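Long-range contacts in protein SSD1 (Saccharomyces cerevisiae S288C, PDB 7AM1), which binds untranslated regions of messenger RNAs and represses their translation, as a member of the RNase II family that has lost nuclease activity: residues Y364-I369 against S470-S475; V375-L380 against F660-R665; R411-R416 against N428-S433; A419-Q424 against E531-D536. All blocks are in the same frame, centred on the assembly; numbering follows the deposited sequence.

All four contacts lie in the RNB domain. Contact 1 brings together strands from the two ends of the seven-stranded sheet; it is partly buried and relies on a backbone bond, a water and isoleucine, proline and alanine packing. Contact 2 shares that sheet, since strands 367-370 and 378-384 are neighbours in it, but is largely buried and turns on one carboxylate. Contacts 3 and 4, also buried, leave the sheet: an arginine reaches a backbone carbonyl in contact 3, whereas contact 4 sets a phenylalanine and a proline against valines and loop carbonyls, with one bridging water. Contact 2 touches both, through Met664 and Arg665, and contacts 3 and 4 also meet at Ala419 and Leu429.

Contact 1 of 4, residues Y364-I369 against S470-S475; sequences YNIFAI and STISPS
Where the two ends of the mixed seven-stranded sheet of the RNB domain come together, the chain leaving strand 462-472 turns across the lead-in to strand 367-370, Ile366 meeting Ile472, Pro474 and Ser475. The two runs cross nearly at right angles, 86° apart, and a single direct backbone bond ties them: Ser475 N gives its hydrogen to Ile366 O at 2.7 Å, approaching in the carbonyl plane. Just beyond, Ile366 and Ala368 are backbone partners of Asn476, so this bond leads into the pairing with edge strand 476-479. Next to this bond, the isoleucines pack. With CG1 of Ile366 beside its own backbone N (chi1 -68°) and the chain then extended, CD1 is carried to the branch of Ile472, 3.8 Å from Ile472 CB, and the two side chains cross at about a right angle. Phe358 of strand 356-358 touches both. Farther along, Ala368 CB rests 4.2 Å from Pro474 CG. One water bridges the two segments. It accepts from Ile366 N, donates to Tyr364 O and to Ser473 O, and is also hydrogen-bonded to the hydroxyl of Ser475, its oxygen lying 2.8 Å from Ser475 OG.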
loop_
_atom_site.group_PDB
_atom_site.type_symbol
_atom_site.label_atom_id
_atom_site.label_comp_id
_atom_site.label_asym_id
_atom_site.label_seq_id
_atom_site.Cartn_x
_atom_site.Cartn_y
_atom_site.Cartn_z
ATOM N N TYR A 364 -25.392 -23.031 19.406
ATOM C CA TYR A 364 -24.428 -22.080 18.871
ATOM C C TYR A 364 -25.182 -20.945 18.201
ATOM O O TYR A 364 -26.107 -21.186 17.419
ATOM C CB TYR A 364 -23.479 -22.753 17.870
ATOM C CG TYR A 364 -22.714 -23.909 18.465
ATOM C CD1 TYR A 364 -21.550 -23.691 19.185
ATOM C CD2 TYR A 364 -23.160 -25.213 18.318
ATOM C CE1 TYR A 364 -20.848 -24.736 19.738
ATOM C CE2 TYR A 364 -22.467 -26.271 18.874
ATOM C CZ TYR A 364 -21.309 -26.024 19.582
ATOM O OH TYR A 364 -20.609 -27.068 20.142
ATOM N N ASN A 365 -24.803 -19.717 18.539
ATOM C CA ASN A 365 -25.331 -18.511 17.908
ATOM C C ASN A 365 -24.207 -17.946 17.045
ATOM O O ASN A 365 -23.453 -17.068 17.463
ATOM C CB ASN A 365 -25.814 -17.503 18.941
ATOM C CG ASN A 365 -26.507 -16.310 18.307
ATOM O OD1 ASN A 365 -26.442 -16.105 17.094
ATOM N ND2 ASN A 365 -27.181 -15.518 19.130
ATOM N N ILE A 366 -24.077 -18.489 15.844
ATOM C CA ILE A 366 -23.017 -18.094 14.924
ATOM C C ILE A 366 -23.491 -16.888 14.128
ATOM O O ILE A 366 -24.579 -16.907 13.539
ATOM C CB ILE A 366 -22.638 -19.255 13.993
ATOM C CG1 ILE A 366 -21.955 -20.367 14.788
ATOM C CG2 ILE A 366 -21.695 -18.778 12.892
ATOM C CD1 ILE A 366 -21.893 -21.688 14.062
ATOM N N PHE A 367 -22.689 -15.835 14.110
ATOM C CA PHE A 367 -22.981 -14.701 13.249
ATOM C C PHE A 367 -21.905 -14.612 12.178
ATOM O O PHE A 367 -20.707 -14.636 12.480
ATOM C CB PHE A 367 -23.104 -13.387 14.037
ATOM C CG PHE A 367 -21.947 -13.082 14.945
ATOM C CD1 PHE A 367 -21.870 -13.646 16.204
ATOM C CD2 PHE A 367 -20.953 -12.199 14.549
ATOM C CE1 PHE A 367 -20.812 -13.359 17.046
ATOM C CE2 PHE A 367 -19.892 -11.904 15.390
ATOM C CZ PHE A 367 -19.822 -12.489 16.640
ATOM N N ALA A 368 -22.346 -14.556 10.927
ATOM C CA ALA A 368 -21.442 -14.360 9.809
ATOM C C ALA A 368 -21.122 -12.877 9.698
ATOM O O ALA A 368 -21.987 -12.029 9.928
ATOM C CB ALA A 368 -22.071 -14.872 8.516
ATOM N N ILE A 369 -19.869 -12.567 9.382
ATOM C CA ILE A 369 -19.426 -11.190 9.185
ATOM C C ILE A 369 -19.392 -10.894 7.694
ATOM O O ILE A 369 -18.762 -11.624 6.919
ATOM C CB ILE A 369 -18.049 -10.943 9.828
ATOM C CG1 ILE A 369 -18.075 -11.353 11.304
ATOM C CG2 ILE A 369 -17.629 -9.490 9.653
ATOM C CD1 ILE A 369 -18.902 -10.433 12.186
ATOM N N SER A 470 -15.583 -28.493 9.600
ATOM C CA SER A 470 -16.817 -28.234 10.324
ATOM C C SER A 470 -17.932 -27.892 9.346
ATOM O O SER A 470 -17.730 -27.805 8.131
ATOM C CB SER A 470 -16.634 -27.093 11.331
ATOM O OG SER A 470 -16.189 -25.918 10.671
ATOM N N THR A 471 -19.119 -27.693 9.906
ATOM C CA THR A 471 -20.298 -27.246 9.179
ATOM C C THR A 471 -21.029 -26.270 10.087
ATOM O O THR A 471 -21.225 -26.557 11.273
ATOM C CB THR A 471 -21.212 -28.421 8.811
ATOM O OG1 THR A 471 -20.495 -29.353 7.991
ATOM C CG2 THR A 471 -22.442 -27.939 8.063
ATOM N N ILE A 472 -21.422 -25.121 9.536
ATOM C CA ILE A 472 -22.113 -24.095 10.302
ATOM C C ILE A 472 -23.413 -23.752 9.593
ATOM O O ILE A 472 -23.599 -24.018 8.404
ATOM C CB ILE A 472 -21.260 -22.817 10.505
ATOM C CG1 ILE A 472 -21.016 -22.087 9.177
ATOM C CG2 ILE A 472 -19.938 -23.166 11.177
ATOM C CD1 ILE A 472 -20.371 -20.715 9.333
ATOM N N SER A 473 -24.327 -23.155 10.359
ATOM C CA SER A 473 -25.557 -22.574 9.827
ATOM C C SER A 473 -25.780 -21.284 10.599
ATOM O O SER A 473 -26.347 -21.290 11.694
ATOM C CB SER A 473 -26.746 -23.525 9.986
ATOM O OG SER A 473 -27.905 -22.982 9.378
ATOM N N PRO A 474 -25.328 -20.146 10.059
ATOM C CA PRO A 474 -25.373 -18.902 10.839
ATOM C C PRO A 474 -26.781 -18.559 11.304
ATOM O O PRO A 474 -27.765 -18.765 10.592
ATOM C CB PRO A 474 -24.831 -17.848 9.865
ATOM C CG PRO A 474 -24.004 -18.621 8.895
ATOM C CD PRO A 474 -24.684 -19.949 8.747
ATOM N N SER A 475 -26.864 -18.033 12.521
ATOM C CA SER A 475 -28.116 -17.494 13.028
ATOM C C SER A 475 -28.302 -16.041 12.633
ATOM O O SER A 475 -29.443 -15.574 12.534
ATOM C CB SER A 475 -28.169 -17.626 14.551
ATOM O OG SER A 475 -28.283 -18.985 14.925
HETATM O O HOH W 1 -25.894 -20.388 14.732
#

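Contact 2 of 4, residues V375-L380 against F660-R665; sequences VSEFAL and FTAPMR
Where Glu377 meets the 660-665 loop, the loop carries no regular helix or strand, and the backbones come nearest at Glu377 and Ala662, their CA atoms 6.7 Å apart. Arg665 N bonds back to Ala662 O, drawing the loop into a turn around the carboxylate. With chi1 at 61°, CG of Glu377 stands between its own backbone N and carbonyl carbon, and the extended chain beyond carries the acid into that turn. Glu377 OE1 takes the hydrogen of Met664 N at 2.8 Å, on the syn side and 23° out of the carboxylate plane. Pro663, with no hydrogen to offer, lays its CD 3.3 Å from the same Glu377 OE1. The other oxygen faces Arg665 in a long salt bridge, Glu377 OE2 to Arg665 NE 3.9 Å, with carboxylate and guanidinium planes 84° apart; Trp374 NE1 also bonds to this oxygen, and Asp530 holds Arg665 more firmly. Met664 runs back alongside Glu377, its CG 3.6 Å from Glu377 CB, and crosses the side chain of Val375, Met664 CG lying 4.1 Å from Val375 CG2. The contact thus joins the start of strand 378-384 to the loop entering helix 668-681, with Pro663 against Val396 of strand 389-397 and Asp669 and His673 of that helix.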
loop_
_atom_site.group_PDB
_atom_site.type_symbol
_atom_site.label_atom_id
_atom_site.label_comp_id
_atom_site.label_asym_id
_atom_site.label_seq_id
_atom_site.Cartn_x
_atom_site.Cartn_y
_atom_site.Cartn_z
ATOM N N VAL A 375 -18.523 -10.630 -0.126
ATOM C CA VAL A 375 -19.233 -11.780 0.422
ATOM C C VAL A 375 -18.997 -11.872 1.924
ATOM O O VAL A 375 -18.359 -10.997 2.519
ATOM C CB VAL A 375 -18.789 -13.077 -0.282
ATOM C CG1 VAL A 375 -19.058 -12.986 -1.774
ATOM C CG2 VAL A 375 -17.314 -13.349 -0.019
ATOM N N SER A 376 -19.546 -12.912 2.549
ATOM C CA SER A 376 -19.219 -13.283 3.921
ATOM C C SER A 376 -18.414 -14.575 3.887
ATOM O O SER A 376 -18.908 -15.608 3.423
ATOM C CB SER A 376 -20.480 -13.463 4.765
ATOM O OG SER A 376 -20.163 -14.002 6.037
ATOM N N GLU A 377 -17.173 -14.517 4.358
ATOM C CA GLU A 377 -16.330 -15.700 4.379
ATOM C C GLU A 377 -15.848 -16.066 5.774
ATOM O O GLU A 377 -15.113 -17.050 5.918
ATOM C CB GLU A 377 -15.128 -15.520 3.436
ATOM C CG GLU A 377 -14.186 -14.367 3.742
ATOM C CD GLU A 377 -13.135 -14.205 2.651
ATOM O OE1 GLU A 377 -12.587 -15.236 2.216
ATOM O OE2 GLU A 377 -12.857 -13.063 2.216
ATOM N N PHE A 378 -16.263 -15.329 6.802
ATOM C CA PHE A 378 -15.811 -15.549 8.167
ATOM C C PHE A 378 -16.998 -15.401 9.103
ATOM O O PHE A 378 -17.814 -14.492 8.937
ATOM C CB PHE A 378 -14.717 -14.554 8.538
ATOM C CG PHE A 378 -14.146 -14.755 9.908
ATOM C CD1 PHE A 378 -13.235 -15.767 10.141
ATOM C CD2 PHE A 378 -14.487 -13.911 10.951
ATOM C CE1 PHE A 378 -12.689 -15.949 11.389
ATOM C CE2 PHE A 378 -13.936 -14.087 12.198
ATOM C CZ PHE A 378 -13.035 -15.106 12.416
ATOM N N ALA A 379 -17.101 -16.310 10.070
ATOM C CA ALA A 379 -18.192 -16.301 11.032
ATOM C C ALA A 379 -17.642 -16.660 12.405
ATOM O O ALA A 379 -16.597 -17.305 12.529
ATOM C CB ALA A 379 -19.306 -17.268 10.616
ATOM N N LEU A 380 -18.372 -16.250 13.443
ATOM C CA LEU A 380 -17.920 -16.433 14.810
ATOM C C LEU A 380 -19.062 -16.896 15.698
ATOM O O LEU A 380 -20.234 -16.624 15.419
ATOM C CB LEU A 380 -17.387 -15.123 15.412
ATOM C CG LEU A 380 -16.060 -14.538 14.956
ATOM C CD1 LEU A 380 -15.943 -13.114 15.492
ATOM C CD2 LEU A 380 -14.903 -15.407 15.427
ATOM N N PHE A 660 -4.918 -17.691 6.167
ATOM C CA PHE A 660 -5.929 -18.737 6.206
ATOM C C PHE A 660 -7.350 -18.192 6.194
ATOM O O PHE A 660 -8.256 -18.914 5.759
ATOM C CB PHE A 660 -5.704 -19.607 7.460
ATOM C CG PHE A 660 -6.891 -20.433 7.894
ATOM C CD1 PHE A 660 -7.049 -21.737 7.444
ATOM C CD2 PHE A 660 -7.808 -19.933 8.807
ATOM C CE1 PHE A 660 -8.124 -22.510 7.865
ATOM C CE2 PHE A 660 -8.885 -20.701 9.231
ATOM C CZ PHE A 660 -9.041 -21.991 8.760
ATOM N N THR A 661 -7.564 -16.927 6.573
ATOM C CA THR A 661 -8.886 -16.408 6.902
ATOM C C THR A 661 -9.622 -15.746 5.738
ATOM O O THR A 661 -10.727 -15.235 5.949
ATOM C CB THR A 661 -8.782 -15.386 8.056
ATOM O OG1 THR A 661 -7.702 -14.473 7.806
ATOM C CG2 THR A 661 -8.563 -16.083 9.406
ATOM N N ALA A 662 -9.068 -15.734 4.524
ATOM C CA ALA A 662 -9.693 -15.025 3.403
ATOM C C ALA A 662 -9.516 -15.798 2.100
ATOM O O ALA A 662 -8.990 -15.277 1.112
ATOM C CB ALA A 662 -9.126 -13.608 3.286
ATOM N N PRO A 663 -9.994 -17.047 2.051
ATOM C CA PRO A 663 -9.866 -17.835 0.812
ATOM C C PRO A 663 -10.719 -17.332 -0.342
ATOM O O PRO A 663 -10.458 -17.720 -1.489
ATOM C CB PRO A 663 -10.304 -19.239 1.252
ATOM C CG PRO A 663 -11.298 -18.964 2.350
ATOM C CD PRO A 663 -10.701 -17.797 3.105
ATOM N N MET A 664 -11.728 -16.497 -0.095
ATOM C CA MET A 664 -12.533 -15.973 -1.190
ATOM C C MET A 664 -11.832 -14.861 -1.961
ATOM O O MET A 664 -12.302 -14.499 -3.045
ATOM C CB MET A 664 -13.877 -15.457 -0.672
ATOM C CG MET A 664 -14.737 -16.516 0.003
ATOM S SD MET A 664 -15.220 -17.848 -1.115
ATOM C CE MET A 664 -16.596 -17.100 -1.978
ATOM N N ARG A 665 -10.731 -14.308 -1.438
ATOM C CA ARG A 665 -10.023 -13.230 -2.117
ATOM C C ARG A 665 -8.516 -13.425 -2.217
ATOM O O ARG A 665 -7.865 -12.639 -2.914
ATOM C CB ARG A 665 -10.296 -11.882 -1.426
ATOM C CG ARG A 665 -10.096 -11.868 0.091
ATOM C CD ARG A 665 -10.354 -10.474 0.650
ATOM N NE ARG A 665 -10.034 -10.349 2.066
ATOM C CZ ARG A 665 -8.825 -10.063 2.544
ATOM N NH1 ARG A 665 -7.793 -9.892 1.722
ATOM N NH2 ARG A 665 -8.644 -9.962 3.856
#

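Contact 3 of 4, residues R411-R416 against N428-S433; sequences RRARKR and NLLPQS
Arg416, on the last turn of helix 408-416, makes the polar part of this contact by reaching the backbone of Asn428. Its NH1 donates to Asn428 O at 2.8 Å with an N-H...O angle of 154°. The carbonyl oxygen lies almost in the guanidinium plane, but the donor itself stands above the plane of that carbonyl, 37° out of it. An extended chain from CG to NE spans the gap, passing Leu429 O on the way, 3.4 Å from Arg416 CD. NE is bridged to Glu328, which gives the buried guanidinium an acidic partner, and Leu429 O is itself bonded to the hydroxyl of Tyr329. A leucine in place of Arg416 is likely to leave Asn428 O without this donor and the Glu328 carboxylate without its counter-charge. The van der Waals part comes from two leucines set against the same helix. Leu429, with CG anti to its backbone N (chi1 176°), swings CD1 back to the helix, where Leu429 CD1 lies against the carbonyl oxygen of Ala413, 3.5 Å from Ala413 O, and beside Arg416 CB. Leu430 CD2 meets the methyl of Ala413, 3.9 Å from Ala413 CB. The connection therefore seats helix 408-416 on the short link between strand 426-427 and helix 432-438, whose N-cap position is taken by Pro431, while His670 of helix 668-681 touches both leucines.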
loop_
_atom_site.group_PDB
_atom_site.type_symbol
_atom_site.label_atom_id
_atom_site.label_comp_id
_atom_site.label_asym_id
_atom_site.label_seq_id
_atom_site.Cartn_x
_atom_site.Cartn_y
_atom_site.Cartn_z
ATOM N N ARG A 411 -6.809 -23.630 -11.579
ATOM C CA ARG A 411 -5.749 -23.004 -12.363
ATOM C C ARG A 411 -6.070 -21.548 -12.669
ATOM O O ARG A 411 -5.189 -20.683 -12.602
ATOM C CB ARG A 411 -5.538 -23.783 -13.661
ATOM C CG ARG A 411 -4.993 -25.184 -13.454
ATOM C CD ARG A 411 -4.913 -25.968 -14.762
ATOM N NE ARG A 411 -6.232 -26.344 -15.264
ATOM N N ARG A 412 -7.326 -21.261 -13.008
ATOM C CA ARG A 412 -7.712 -19.897 -13.353
ATOM C C ARG A 412 -7.719 -19.009 -12.115
ATOM O O ARG A 412 -7.377 -17.824 -12.193
ATOM C CB ARG A 412 -9.078 -19.927 -14.037
ATOM C CG ARG A 412 -8.997 -20.606 -15.405
ATOM C CD ARG A 412 -10.348 -21.058 -15.936
ATOM N NE ARG A 412 -10.223 -21.657 -17.265
ATOM C CZ ARG A 412 -10.131 -20.983 -18.407
ATOM N NH1 ARG A 412 -10.152 -19.657 -18.418
ATOM N NH2 ARG A 412 -10.016 -21.649 -19.547
ATOM N N ALA A 413 -8.110 -19.563 -10.962
ATOM C CA ALA A 413 -8.028 -18.816 -9.709
ATOM C C ALA A 413 -6.578 -18.617 -9.283
ATOM O O ALA A 413 -6.225 -17.576 -8.720
ATOM C CB ALA A 413 -8.806 -19.542 -8.612
ATOM N N ARG A 414 -5.733 -19.622 -9.515
ATOM C CA ARG A 414 -4.310 -19.473 -9.232
ATOM C C ARG A 414 -3.706 -18.368 -10.091
ATOM O O ARG A 414 -2.847 -17.607 -9.628
ATOM C CB ARG A 414 -3.595 -20.803 -9.467
ATOM C CG ARG A 414 -2.114 -20.808 -9.120
ATOM C CD ARG A 414 -1.448 -22.084 -9.616
ATOM N NE ARG A 414 -1.910 -23.266 -8.891
ATOM C CZ ARG A 414 -1.287 -23.810 -7.847
ATOM N NH1 ARG A 414 -0.160 -23.285 -7.385
ATOM N NH2 ARG A 414 -1.797 -24.889 -7.264
ATOM N N LYS A 415 -4.145 -18.264 -11.350
ATOM C CA LYS A 415 -3.638 -17.216 -12.231
ATOM C C LYS A 415 -4.055 -15.832 -11.743
ATOM O O LYS A 415 -3.235 -14.907 -11.695
ATOM C CB LYS A 415 -4.128 -17.446 -13.662
ATOM C CG LYS A 415 -3.516 -16.492 -14.684
ATOM N N ARG A 416 -5.335 -15.665 -11.393
ATOM C CA ARG A 416 -5.789 -14.398 -10.823
ATOM C C ARG A 416 -5.049 -14.101 -9.529
ATOM O O ARG A 416 -4.528 -12.996 -9.331
ATOM C CB ARG A 416 -7.298 -14.445 -10.573
ATOM C CG ARG A 416 -8.148 -14.052 -11.761
ATOM C CD ARG A 416 -9.578 -13.684 -11.355
ATOM N NE ARG A 416 -10.413 -13.560 -12.545
ATOM C CZ ARG A 416 -11.504 -12.809 -12.641
ATOM N NH1 ARG A 416 -11.939 -12.102 -11.606
ATOM N NH2 ARG A 416 -12.171 -12.779 -13.787
ATOM N N ASN A 428 -13.224 -10.027 -8.445
ATOM C CA ASN A 428 -13.248 -11.223 -7.622
ATOM C C ASN A 428 -11.988 -12.058 -7.830
ATOM O O ASN A 428 -11.296 -11.947 -8.844
ATOM C CB ASN A 428 -14.457 -12.099 -7.956
ATOM C CG ASN A 428 -15.774 -11.395 -7.749
ATOM O OD1 ASN A 428 -15.919 -10.565 -6.849
ATOM N ND2 ASN A 428 -16.756 -11.735 -8.580
ATOM N N LEU A 429 -11.701 -12.920 -6.856
ATOM C CA LEU A 429 -10.745 -13.992 -7.100
ATOM C C LEU A 429 -11.400 -15.113 -7.896
ATOM O O LEU A 429 -10.833 -15.609 -8.876
ATOM C CB LEU A 429 -10.197 -14.528 -5.777
ATOM C CG LEU A 429 -9.252 -15.731 -5.869
ATOM C CD1 LEU A 429 -7.987 -15.359 -6.625
ATOM C CD2 LEU A 429 -8.918 -16.264 -4.483
ATOM N N LEU A 430 -12.601 -15.497 -7.498
ATOM C CA LEU A 430 -13.312 -16.656 -8.011
ATOM C C LEU A 430 -14.416 -16.234 -8.965
ATOM O O LEU A 430 -14.751 -15.051 -9.074
ATOM C CB LEU A 430 -13.901 -17.451 -6.845
ATOM C CG LEU A 430 -12.883 -17.949 -5.817
ATOM C CD1 LEU A 430 -13.581 -18.444 -4.561
ATOM C CD2 LEU A 430 -12.018 -19.043 -6.421
ATOM N N PRO A 431 -15.005 -17.186 -9.687
ATOM C CA PRO A 431 -16.183 -16.861 -10.499
ATOM C C PRO A 431 -17.308 -16.329 -9.629
ATOM O O PRO A 431 -17.452 -16.704 -8.463
ATOM C CB PRO A 431 -16.557 -18.200 -11.147
ATOM C CG PRO A 431 -15.303 -19.012 -11.108
ATOM C CD PRO A 431 -14.596 -18.592 -9.848
ATOM N N GLN A 432 -18.118 -15.444 -10.219
ATOM C CA GLN A 432 -19.251 -14.877 -9.497
ATOM C C GLN A 432 -20.112 -15.969 -8.880
ATOM O O GLN A 432 -20.632 -15.810 -7.770
ATOM C CB GLN A 432 -20.095 -14.017 -10.438
ATOM C CG GLN A 432 -19.953 -12.528 -10.209
ATOM C CD GLN A 432 -20.432 -12.107 -8.837
ATOM O OE1 GLN A 432 -21.226 -12.802 -8.206
ATOM N NE2 GLN A 432 -19.946 -10.967 -8.363
ATOM N N SER A 433 -20.258 -17.096 -9.583
ATOM C CA SER A 433 -21.086 -18.187 -9.083
ATOM C C SER A 433 -20.578 -18.717 -7.750
ATOM O O SER A 433 -21.375 -19.174 -6.922
ATOM C CB SER A 433 -21.135 -19.314 -10.116
ATOM O OG SER A 433 -19.836 -19.818 -10.380
#

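Contact 4 of 4, residues A419-Q424 against E531-D536; sequences AVFMPQ and EKVKVD
Phe421 lies on the two-residue strand 420-421, one arm of a small antiparallel pair with 426-427 in the RNB domain, and packs against the irregular 531-536 loop that leads toward helix 544-568. Its CB starts beside two loop carbonyls and the valine beyond them, Phe421 CB lying 3.4 Å from Lys532 O and 3.8 Å from Val535 CG2. Next along, Phe421 CG sits 3.6 Å from both Lys532 O and Val533 O, after which the ring edges diverge: CD1 stays beside Val533 O, and CD2 beside Lys532 O. Over one face comes Val533 CA in a CH-pi contact, 17° off the ring normal. Farther out Phe421 CE1 touches Val533 CG1 at 3.7 Å, and CZ lies near the same methyl; CE2 lies against Arg665 CD, and Trp374 meets the ring edge-to-face. A serine here would probably leave Val533 CA and CG1 without their aromatic partner and open a gap beside Trp374. Farther along the chain Pro423 and Val535 pack together, Pro423 CG lying 3.9 Å from Val535 CG1, with Ile714 of helix 689-725 against both. At the ring edge a water spans the two segments, donating to Glu531 OE2 and to Ala419 O, its oxygen 2.8 Å from Ala419 O.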
loop_
_atom_site.group_PDB
_atom_site.type_symbol
_atom_site.label_atom_id
_atom_site.label_comp_id
_atom_site.label_asym_id
_atom_site.label_seq_id
_atom_site.Cartn_x
_atom_site.Cartn_y
_atom_site.Cartn_z
ATOM N N ALA A 419 -7.898 -11.169 -5.364
ATOM C CA ALA A 419 -8.937 -10.213 -5.687
ATOM C C ALA A 419 -8.381 -8.802 -5.545
ATOM O O ALA A 419 -7.368 -8.569 -4.878
ATOM C CB ALA A 419 -10.148 -10.409 -4.779
ATOM N N VAL A 420 -9.046 -7.854 -6.193
ATOM C CA VAL A 420 -8.648 -6.454 -6.156
ATOM C C VAL A 420 -9.828 -5.638 -5.657
ATOM O O VAL A 420 -10.947 -5.783 -6.165
ATOM C CB VAL A 420 -8.188 -5.950 -7.534
ATOM C CG1 VAL A 420 -7.669 -4.527 -7.421
ATOM C CG2 VAL A 420 -7.126 -6.873 -8.114
ATOM N N PHE A 421 -9.583 -4.785 -4.666
ATOM C CA PHE A 421 -10.617 -3.931 -4.095
ATOM C C PHE A 421 -10.225 -2.474 -4.296
ATOM O O PHE A 421 -9.200 -2.018 -3.777
ATOM C CB PHE A 421 -10.830 -4.256 -2.619
ATOM C CG PHE A 421 -11.204 -5.686 -2.378
ATOM C CD1 PHE A 421 -12.529 -6.084 -2.418
ATOM C CD2 PHE A 421 -10.229 -6.640 -2.150
ATOM C CE1 PHE A 421 -12.874 -7.401 -2.208
ATOM C CE2 PHE A 421 -10.572 -7.964 -1.935
ATOM C CZ PHE A 421 -11.895 -8.343 -1.972
ATOM N N MET A 422 -11.035 -1.758 -5.066
ATOM C CA MET A 422 -10.882 -0.339 -5.315
ATOM C C MET A 422 -12.172 0.371 -4.934
ATOM O O MET A 422 -13.245 -0.240 -4.962
ATOM C CB MET A 422 -10.561 -0.080 -6.788
ATOM C CG MET A 422 -9.250 -0.710 -7.221
ATOM S SD MET A 422 -9.026 -0.774 -9.003
ATOM C CE MET A 422 -10.320 -1.911 -9.486
ATOM N N PRO A 423 -12.110 1.651 -4.562
ATOM C CA PRO A 423 -13.364 2.355 -4.245
ATOM C C PRO A 423 -14.363 2.293 -5.386
ATOM O O PRO A 423 -15.573 2.174 -5.149
ATOM C CB PRO A 423 -12.899 3.794 -3.969
ATOM C CG PRO A 423 -11.437 3.670 -3.620
ATOM C CD PRO A 423 -10.926 2.521 -4.426
ATOM N N GLN A 424 -13.874 2.354 -6.627
ATOM C CA GLN A 424 -14.719 2.410 -7.809
ATOM C C GLN A 424 -15.199 1.042 -8.271
ATOM O O GLN A 424 -16.236 0.958 -8.941
ATOM C CB GLN A 424 -13.963 3.045 -8.985
ATOM C CG GLN A 424 -13.384 4.411 -8.730
ATOM C CD GLN A 424 -12.025 4.343 -8.081
ATOM O OE1 GLN A 424 -11.702 3.370 -7.402
ATOM N NE2 GLN A 424 -11.212 5.372 -8.295
ATOM N N GLU A 531 -4.690 -6.082 2.202
ATOM C CA GLU A 531 -5.426 -4.958 1.643
ATOM C C GLU A 531 -6.820 -4.883 2.250
ATOM O O GLU A 531 -7.383 -5.886 2.697
ATOM C CB GLU A 531 -5.547 -5.073 0.121
ATOM C CG GLU A 531 -4.219 -5.240 -0.606
ATOM C CD GLU A 531 -3.735 -6.675 -0.635
ATOM O OE1 GLU A 531 -2.641 -6.939 -0.092
ATOM O OE2 GLU A 531 -4.451 -7.541 -1.194
ATOM N N LYS A 532 -7.393 -3.682 2.211
ATOM C CA LYS A 532 -8.768 -3.494 2.641
ATOM C C LYS A 532 -9.712 -4.161 1.650
ATOM O O LYS A 532 -9.437 -4.233 0.447
ATOM C CB LYS A 532 -9.117 -2.008 2.736
ATOM C CG LYS A 532 -8.452 -1.253 3.868
ATOM C CD LYS A 532 -9.001 0.170 3.943
ATOM C CE LYS A 532 -8.457 0.916 5.143
ATOM N NZ LYS A 532 -8.900 2.335 5.138
ATOM N N VAL A 533 -10.828 -4.663 2.174
ATOM C CA VAL A 533 -11.913 -5.200 1.360
ATOM C C VAL A 533 -12.896 -4.065 1.105
ATOM O O VAL A 533 -13.182 -3.718 -0.045
ATOM C CB VAL A 533 -12.594 -6.397 2.049
ATOM C CG1 VAL A 533 -13.840 -6.827 1.283
ATOM C CG2 VAL A 533 -11.614 -7.554 2.185
ATOM N N LYS A 534 -13.420 -3.474 2.178
ATOM C CA LYS A 534 -14.157 -2.219 2.074
ATOM C C LYS A 534 -13.129 -1.098 2.066
ATOM O O LYS A 534 -12.429 -0.887 3.060
ATOM C CB LYS A 534 -15.143 -2.060 3.227
ATOM C CG LYS A 534 -16.216 -0.996 2.979
ATOM C CD LYS A 534 -15.734 0.421 3.230
ATOM C CE LYS A 534 -16.724 1.451 2.669
ATOM N NZ LYS A 534 -16.536 1.701 1.207
ATOM N N VAL A 535 -13.019 -0.390 0.957
ATOM C CA VAL A 535 -11.967 0.606 0.803
ATOM C C VAL A 535 -12.487 1.971 1.228
ATOM O O VAL A 535 -13.631 2.342 0.942
ATOM C CB VAL A 535 -11.446 0.635 -0.647
ATOM C CG1 VAL A 535 -10.163 1.437 -0.721
ATOM C CG2 VAL A 535 -11.210 -0.781 -1.166
ATOM N N ASP A 536 -11.629 2.728 1.902
ATOM C CA ASP A 536 -11.932 4.090 2.304
ATOM C C ASP A 536 -11.099 5.066 1.487
ATOM O O ASP A 536 -10.011 4.732 1.006
ATOM C CB ASP A 536 -11.644 4.310 3.790
ATOM C CG ASP A 536 -12.246 3.236 4.661
ATOM O OD1 ASP A 536 -13.482 3.082 4.638
ATOM O OD2 ASP A 536 -11.481 2.540 5.356
HETATM O O HOH W 2 -6.645 -7.308 -2.444
#